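Extracellular solute-binding protein family 5 (Brucella melitensis, PDB 4ONY) probably binds peptides or similar solutes in the periplasm and delivers them to an ABC transporter for uptake into the cell. Local coordinates at residues S359-V364 / L493-E498; V136-D141 / I197-F202. One frame throughout, in Å; residues are numbered along the deposited sequence.

Interaction 1 (S359-V364 / L493-E498); sequences SQLSSV and LSPGNE
L361 reaches from its turn to the backbone and side chain of L493 in a mostly apolar contact, with one methyl resting on a carbonyl oxygen. Its CB points toward the other loop but is still too far off to touch it. CG lies beside the backbone N and anti to the carbonyl carbon (chi1 -59°), which sends the branched end toward L493. The CD1 methyl does most of the work: CD1 of L361 sits 3.6 Å from O of L493 and 3.8 Å from CD of P495, wedged between the backbone and the proline ring. The same CD1 of L361 meets the methyl CD2 of L493 at 4.1 Å. The branched end of a leucine puts a methyl against both the carbonyl oxygen and the proline ring, and the rigid pyrrolidine gives it a fixed wall. A second touch is made by CD2 of L493, 3.8 Å from CB of S359.

Both loops follow strands of the same six-stranded mixed sheet, 350-351 and 484-489, in a fold of the two-lobed periplasmic binding protein type, and both are backed by helix 537-553. From that helix R537 donates to O of L493, the same carbonyl oxygen that CD1 of L361 touches, while F540 packs on P495.

No hydrogen bond joins the two segments; bonds within each help to hold its shape, and helix 537-553 adds others. Residues 359-362 form a type I beta turn, with N of S362 bonded to O of S359. Serine suits its first position: OG of S359 accepts from N of L361 at 3.1 Å in an ST turn and also bonds to O of W356. In the other loop, OE2 of E498 takes the N-H of G496 at 2.9 Å in a nearly straight bond on the syn side of the carboxylate.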
loop_
_atom_site.group_PDB
_atom_site.type_symbol
_atom_site.label_atom_id
_atom_site.label_comp_id
_atom_site.label_asym_id
_atom_site.label_seq_id
_atom_site.Cartn_x
_atom_site.Cartn_y
_atom_site.Cartn_z
ATOM N N SER A 359 0.077 -12.157 -4.574
ATOM C CA SER A 359 1.413 -11.844 -5.045
ATOM C C SER A 359 2.309 -13.071 -4.977
ATOM O O SER A 359 1.987 -14.057 -4.340
ATOM C CB SER A 359 2.034 -10.704 -4.218
ATOM O OG SER A 359 2.430 -11.139 -2.917
ATOM N N GLN A 360 3.492 -12.940 -5.544
ATOM C CA GLN A 360 4.517 -13.959 -5.405
ATOM C C GLN A 360 4.977 -14.178 -3.953
ATOM O O GLN A 360 5.565 -15.212 -3.675
ATOM C CB GLN A 360 5.753 -13.619 -6.253
ATOM C CG GLN A 360 5.565 -13.883 -7.736
ATOM C CD GLN A 360 5.424 -15.375 -8.077
ATOM O OE1 GLN A 360 6.235 -16.215 -7.647
ATOM N NE2 GLN A 360 4.397 -15.712 -8.819
ATOM N N LEU A 361 4.756 -13.204 -3.061
ATOM C CA LEU A 361 5.140 -13.336 -1.657
ATOM C C LEU A 361 4.188 -14.194 -0.828
ATOM O O LEU A 361 4.480 -14.508 0.304
ATOM C CB LEU A 361 5.304 -11.955 -1.028
ATOM C CG LEU A 361 6.368 -11.037 -1.694
ATOM C CD1 LEU A 361 6.467 -9.680 -0.993
ATOM C CD2 LEU A 361 7.741 -11.663 -1.701
ATOM N N SER A 362 3.026 -14.543 -1.361
ATOM C CA SER A 362 2.104 -15.432 -0.675
ATOM C C SER A 362 2.659 -16.838 -0.592
ATOM O O SER A 362 3.128 -17.388 -1.610
ATOM C CB SER A 362 0.769 -15.512 -1.443
ATOM O OG SER A 362 -0.083 -16.491 -0.873
ATOM N N SER A 363 2.542 -17.459 0.587
ATOM C CA SER A 363 2.952 -18.846 0.778
ATOM C C SER A 363 1.896 -19.871 0.397
ATOM O O SER A 363 2.185 -21.104 0.342
ATOM C CB SER A 363 3.303 -19.089 2.238
ATOM O OG SER A 363 2.143 -18.959 3.065
ATOM N N VAL A 364 0.669 -19.406 0.175
ATOM C CA VAL A 364 -0.481 -20.320 0.032
ATOM C C VAL A 364 -0.399 -21.144 -1.265
ATOM O O VAL A 364 -0.125 -20.619 -2.324
ATOM C CB VAL A 364 -1.787 -19.510 0.117
ATOM C CG1 VAL A 364 -3.009 -20.384 -0.147
ATOM C CG2 VAL A 364 -1.875 -18.873 1.492
ATOM N N LEU A 493 4.972 -5.264 -2.006
ATOM C CA LEU A 493 5.969 -6.206 -2.478
ATOM C C LEU A 493 7.328 -5.974 -1.806
ATOM O O LEU A 493 8.243 -6.713 -2.083
ATOM C CB LEU A 493 6.134 -6.097 -4.007
ATOM C CG LEU A 493 5.057 -6.781 -4.847
ATOM C CD1 LEU A 493 5.295 -6.661 -6.351
ATOM C CD2 LEU A 493 4.904 -8.253 -4.501
ATOM N N SER A 494 7.442 -4.990 -0.922
ATOM C CA SER A 494 8.716 -4.670 -0.255
ATOM C C SER A 494 8.554 -4.557 1.237
ATOM O O SER A 494 8.858 -3.512 1.823
ATOM C CB SER A 494 9.185 -3.319 -0.771
ATOM O OG SER A 494 9.268 -3.394 -2.189
ATOM N N PRO A 495 7.995 -5.610 1.879
ATOM C CA PRO A 495 7.913 -5.511 3.309
ATOM C C PRO A 495 9.314 -5.267 3.884
ATOM O O PRO A 495 10.319 -5.832 3.409
ATOM C CB PRO A 495 7.320 -6.844 3.712
ATOM C CG PRO A 495 7.696 -7.782 2.629
ATOM C CD PRO A 495 7.622 -6.930 1.391
ATOM N N GLY A 496 9.365 -4.392 4.878
ATOM C CA GLY A 496 10.618 -3.971 5.504
ATOM C C GLY A 496 10.443 -3.668 6.989
ATOM O O GLY A 496 9.797 -4.432 7.725
ATOM N N ASN A 497 11.050 -2.557 7.437
ATOM C CA ASN A 497 11.120 -2.204 8.851
ATOM C C ASN A 497 9.765 -2.055 9.534
ATOM O O ASN A 497 9.653 -2.362 10.722
ATOM C CB ASN A 497 11.914 -0.903 9.019
ATOM C CG ASN A 497 13.363 -1.065 8.565
ATOM O OD1 ASN A 497 13.956 -2.133 8.720
ATOM N ND2 ASN A 497 13.911 -0.038 7.915
ATOM N N GLU A 498 8.737 -1.631 8.782
ATOM C CA GLU A 498 7.381 -1.519 9.333
ATOM C C GLU A 498 6.846 -2.870 9.897
ATOM O O GLU A 498 5.961 -2.895 10.751
ATOM C CB GLU A 498 6.428 -0.862 8.320
ATOM C CG GLU A 498 5.905 -1.788 7.208
ATOM C CD GLU A 498 6.985 -2.269 6.249
ATOM O OE1 GLU A 498 8.025 -1.567 6.099
ATOM O OE2 GLU A 498 6.804 -3.341 5.628
#

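Interaction 2 (V136-D141 / I197-F202); sequences VLFTYD and INRDTF
D141 and R199 both set out with CG anti to the backbone N (chi1 178° and -162°), and the arginine chain then runs extended from CG to NE, which carries its guanidinium across to the acidic group on helix 133-146. The salt bridge is end-on and two-pronged: NH1 of R199 bonds to OD2 of D141 at 2.8 Å and NH2 of R199 to OD1 of D141 at 3.1 Å, the second bond being almost straight. Both oxygens lie close to the guanidinium plane, yet the nitrogens meet the carboxylate from above its own plane, the two groups being turned 50° apart. NH2 also forms a salt bridge with E145, one helical turn beyond D141, so the arginine spans two acids on one face of the helix; their combined charge probably strengthens its hold.

The helix belongs to the region built around the antiparallel sheet that includes strand 158-165, on which L137 and Y140 rest, and it is consistent with the extra domain that family 5 proteins add to the binding-protein core. One turn before D141, F138 presents the edge of its ring to I197: CE2 of F138 lies 4.0 Å from CD1 of I197, near the ring plane, and CZ of F138 is 4.0 Å from CG2 of I197. A beta-branched isoleucine offers two methyls to such an edge. I142 also packs on I197 and on the R199 side chain.

R199 lies within an Asx motif, in which OD1 of N198 accepts from N of T201 at 3.2 Å. K146, at the end of the helix, bonds to the carbonyl oxygens of R199 and F202.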
loop_
_atom_site.group_PDB
_atom_site.type_symbol
_atom_site.label_atom_id
_atom_site.label_comp_id
_atom_site.label_asym_id
_atom_site.label_seq_id
_atom_site.Cartn_x
_atom_site.Cartn_y
_atom_site.Cartn_z
ATOM N N VAL A 136 20.199 20.319 -4.245
ATOM C CA VAL A 136 20.146 19.082 -3.451
ATOM C C VAL A 136 20.609 19.360 -2.027
ATOM O O VAL A 136 19.955 18.962 -1.064
ATOM C CB VAL A 136 21.010 17.962 -4.049
ATOM C CG1 VAL A 136 20.946 16.692 -3.180
ATOM C CG2 VAL A 136 20.607 17.661 -5.487
ATOM N N LEU A 137 21.734 20.055 -1.882
ATOM C CA LEU A 137 22.254 20.322 -0.547
ATOM C C LEU A 137 21.259 21.150 0.240
ATOM O O LEU A 137 21.018 20.886 1.431
ATOM C CB LEU A 137 23.624 21.053 -0.583
ATOM C CG LEU A 137 24.808 20.358 -1.258
ATOM C CD1 LEU A 137 26.078 21.190 -1.137
ATOM C CD2 LEU A 137 25.042 18.984 -0.667
ATOM N N PHE A 138 20.723 22.181 -0.417
ATOM C CA PHE A 138 19.730 23.036 0.192
ATOM C C PHE A 138 18.538 22.210 0.669
ATOM O O PHE A 138 18.018 22.423 1.779
ATOM C CB PHE A 138 19.285 24.083 -0.824
ATOM C CG PHE A 138 17.991 24.749 -0.493
ATOM C CD1 PHE A 138 17.943 25.780 0.414
ATOM C CD2 PHE A 138 16.842 24.388 -1.149
ATOM C CE1 PHE A 138 16.735 26.416 0.692
ATOM C CE2 PHE A 138 15.627 25.006 -0.862
ATOM C CZ PHE A 138 15.575 25.995 0.065
ATOM N N THR A 139 18.110 21.282 -0.172
ATOM C CA THR A 139 16.939 20.435 0.108
ATOM C C THR A 139 17.080 19.686 1.419
ATOM O O THR A 139 16.159 19.695 2.238
ATOM C CB THR A 139 16.660 19.420 -1.039
ATOM O OG1 THR A 139 16.346 20.112 -2.259
ATOM C CG2 THR A 139 15.495 18.528 -0.688
ATOM N N TYR A 140 18.228 19.034 1.631
ATOM C CA TYR A 140 18.441 18.246 2.879
ATOM C C TYR A 140 18.574 19.173 4.096
ATOM O O TYR A 140 18.111 18.837 5.212
ATOM C CB TYR A 140 19.601 17.240 2.749
ATOM C CG TYR A 140 19.146 16.092 1.891
ATOM C CD1 TYR A 140 19.100 16.209 0.521
ATOM C CD2 TYR A 140 18.656 14.919 2.464
ATOM C CE1 TYR A 140 18.588 15.189 -0.276
ATOM C CE2 TYR A 140 18.148 13.892 1.688
ATOM C CZ TYR A 140 18.113 14.016 0.309
ATOM O OH TYR A 140 17.576 12.989 -0.482
ATOM N N ASP A 141 19.199 20.322 3.884
ATOM C CA ASP A 141 19.279 21.360 4.933
ATOM C C ASP A 141 17.841 21.807 5.382
ATOM O O ASP A 141 17.432 21.583 6.547
ATOM C CB ASP A 141 20.112 22.542 4.400
ATOM C CG ASP A 141 20.223 23.691 5.397
ATOM O OD1 ASP A 141 19.951 23.507 6.581
ATOM O OD2 ASP A 141 20.550 24.796 4.966
ATOM N N ILE A 197 12.625 29.496 -3.163
ATOM C CA ILE A 197 11.975 29.293 -1.882
ATOM C C ILE A 197 12.443 30.386 -0.905
ATOM O O ILE A 197 13.630 30.605 -0.730
ATOM C CB ILE A 197 12.264 27.887 -1.342
ATOM C CG1 ILE A 197 11.378 26.887 -2.057
ATOM C CG2 ILE A 197 11.987 27.796 0.150
ATOM C CD1 ILE A 197 11.815 25.453 -1.919
ATOM N N ASN A 198 11.495 31.033 -0.268
ATOM C CA ASN A 198 11.787 31.947 0.860
ATOM C C ASN A 198 11.841 31.083 2.086
ATOM O O ASN A 198 10.832 30.580 2.541
ATOM C CB ASN A 198 10.696 33.015 1.034
ATOM C CG ASN A 198 10.945 33.949 2.224
ATOM O OD1 ASN A 198 11.510 33.585 3.253
ATOM N ND2 ASN A 198 10.516 35.182 2.069
ATOM N N ARG A 199 13.027 30.947 2.629
ATOM C CA ARG A 199 13.248 30.084 3.747
ATOM C C ARG A 199 12.457 30.462 4.993
ATOM O O ARG A 199 12.058 29.588 5.774
ATOM C CB ARG A 199 14.731 30.065 4.061
ATOM C CG ARG A 199 15.114 28.886 4.913
ATOM C CD ARG A 199 16.609 28.825 5.098
ATOM N NE ARG A 199 16.894 27.751 6.046
ATOM C CZ ARG A 199 17.748 26.752 5.831
ATOM N NH1 ARG A 199 18.494 26.720 4.734
ATOM N NH2 ARG A 199 17.890 25.812 6.760
ATOM N N ASP A 200 12.285 31.759 5.203
ATOM C CA ASP A 200 11.581 32.230 6.386
ATOM C C ASP A 200 10.129 31.829 6.303
ATOM O O ASP A 200 9.565 31.448 7.316
ATOM C CB ASP A 200 11.660 33.732 6.535
ATOM C CG ASP A 200 13.062 34.204 6.809
ATOM O OD1 ASP A 200 13.856 33.402 7.331
ATOM O OD2 ASP A 200 13.375 35.374 6.483
ATOM N N THR A 201 9.530 31.837 5.111
ATOM C CA THR A 201 8.119 31.427 5.034
ATOM C C THR A 201 7.877 29.960 4.702
ATOM O O THR A 201 6.747 29.512 4.770
ATOM C CB THR A 201 7.288 32.328 4.095
ATOM O OG1 THR A 201 7.772 32.196 2.783
ATOM C CG2 THR A 201 7.358 33.828 4.553
ATOM N N PHE A 202 8.907 29.207 4.344
ATOM C CA PHE A 202 8.740 27.790 4.062
ATOM C C PHE A 202 8.242 27.129 5.335
ATOM O O PHE A 202 8.827 27.293 6.424
ATOM C CB PHE A 202 10.051 27.178 3.620
ATOM C CG PHE A 202 9.939 25.724 3.203
ATOM C CD1 PHE A 202 9.688 25.397 1.906
ATOM C CD2 PHE A 202 10.092 24.694 4.124
ATOM C CE1 PHE A 202 9.592 24.082 1.499
ATOM C CE2 PHE A 202 10.010 23.365 3.714
ATOM C CZ PHE A 202 9.763 23.062 2.396
#

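How the interactions relate
Interactions 1 and 2 fall in different parts of the protein, their centres about 37 Å apart and their nearest atoms about 16 Å apart, and they share no strand or helix. Interaction 1 lies near the middle of the chain, fully buried, and joins two loops by leucine methyls set against a proline ring, a serine methylene and a backbone carbonyl; several polar groups of those loops bond within their own loop or to helix 537-553. Interaction 2 is far out, partly buried, and ties a loop to helix 133-146. There a buried aromatic ring meets a partly exposed isoleucine beside the more exposed charged pair; no charged side chain takes part in interaction 1 across its segments.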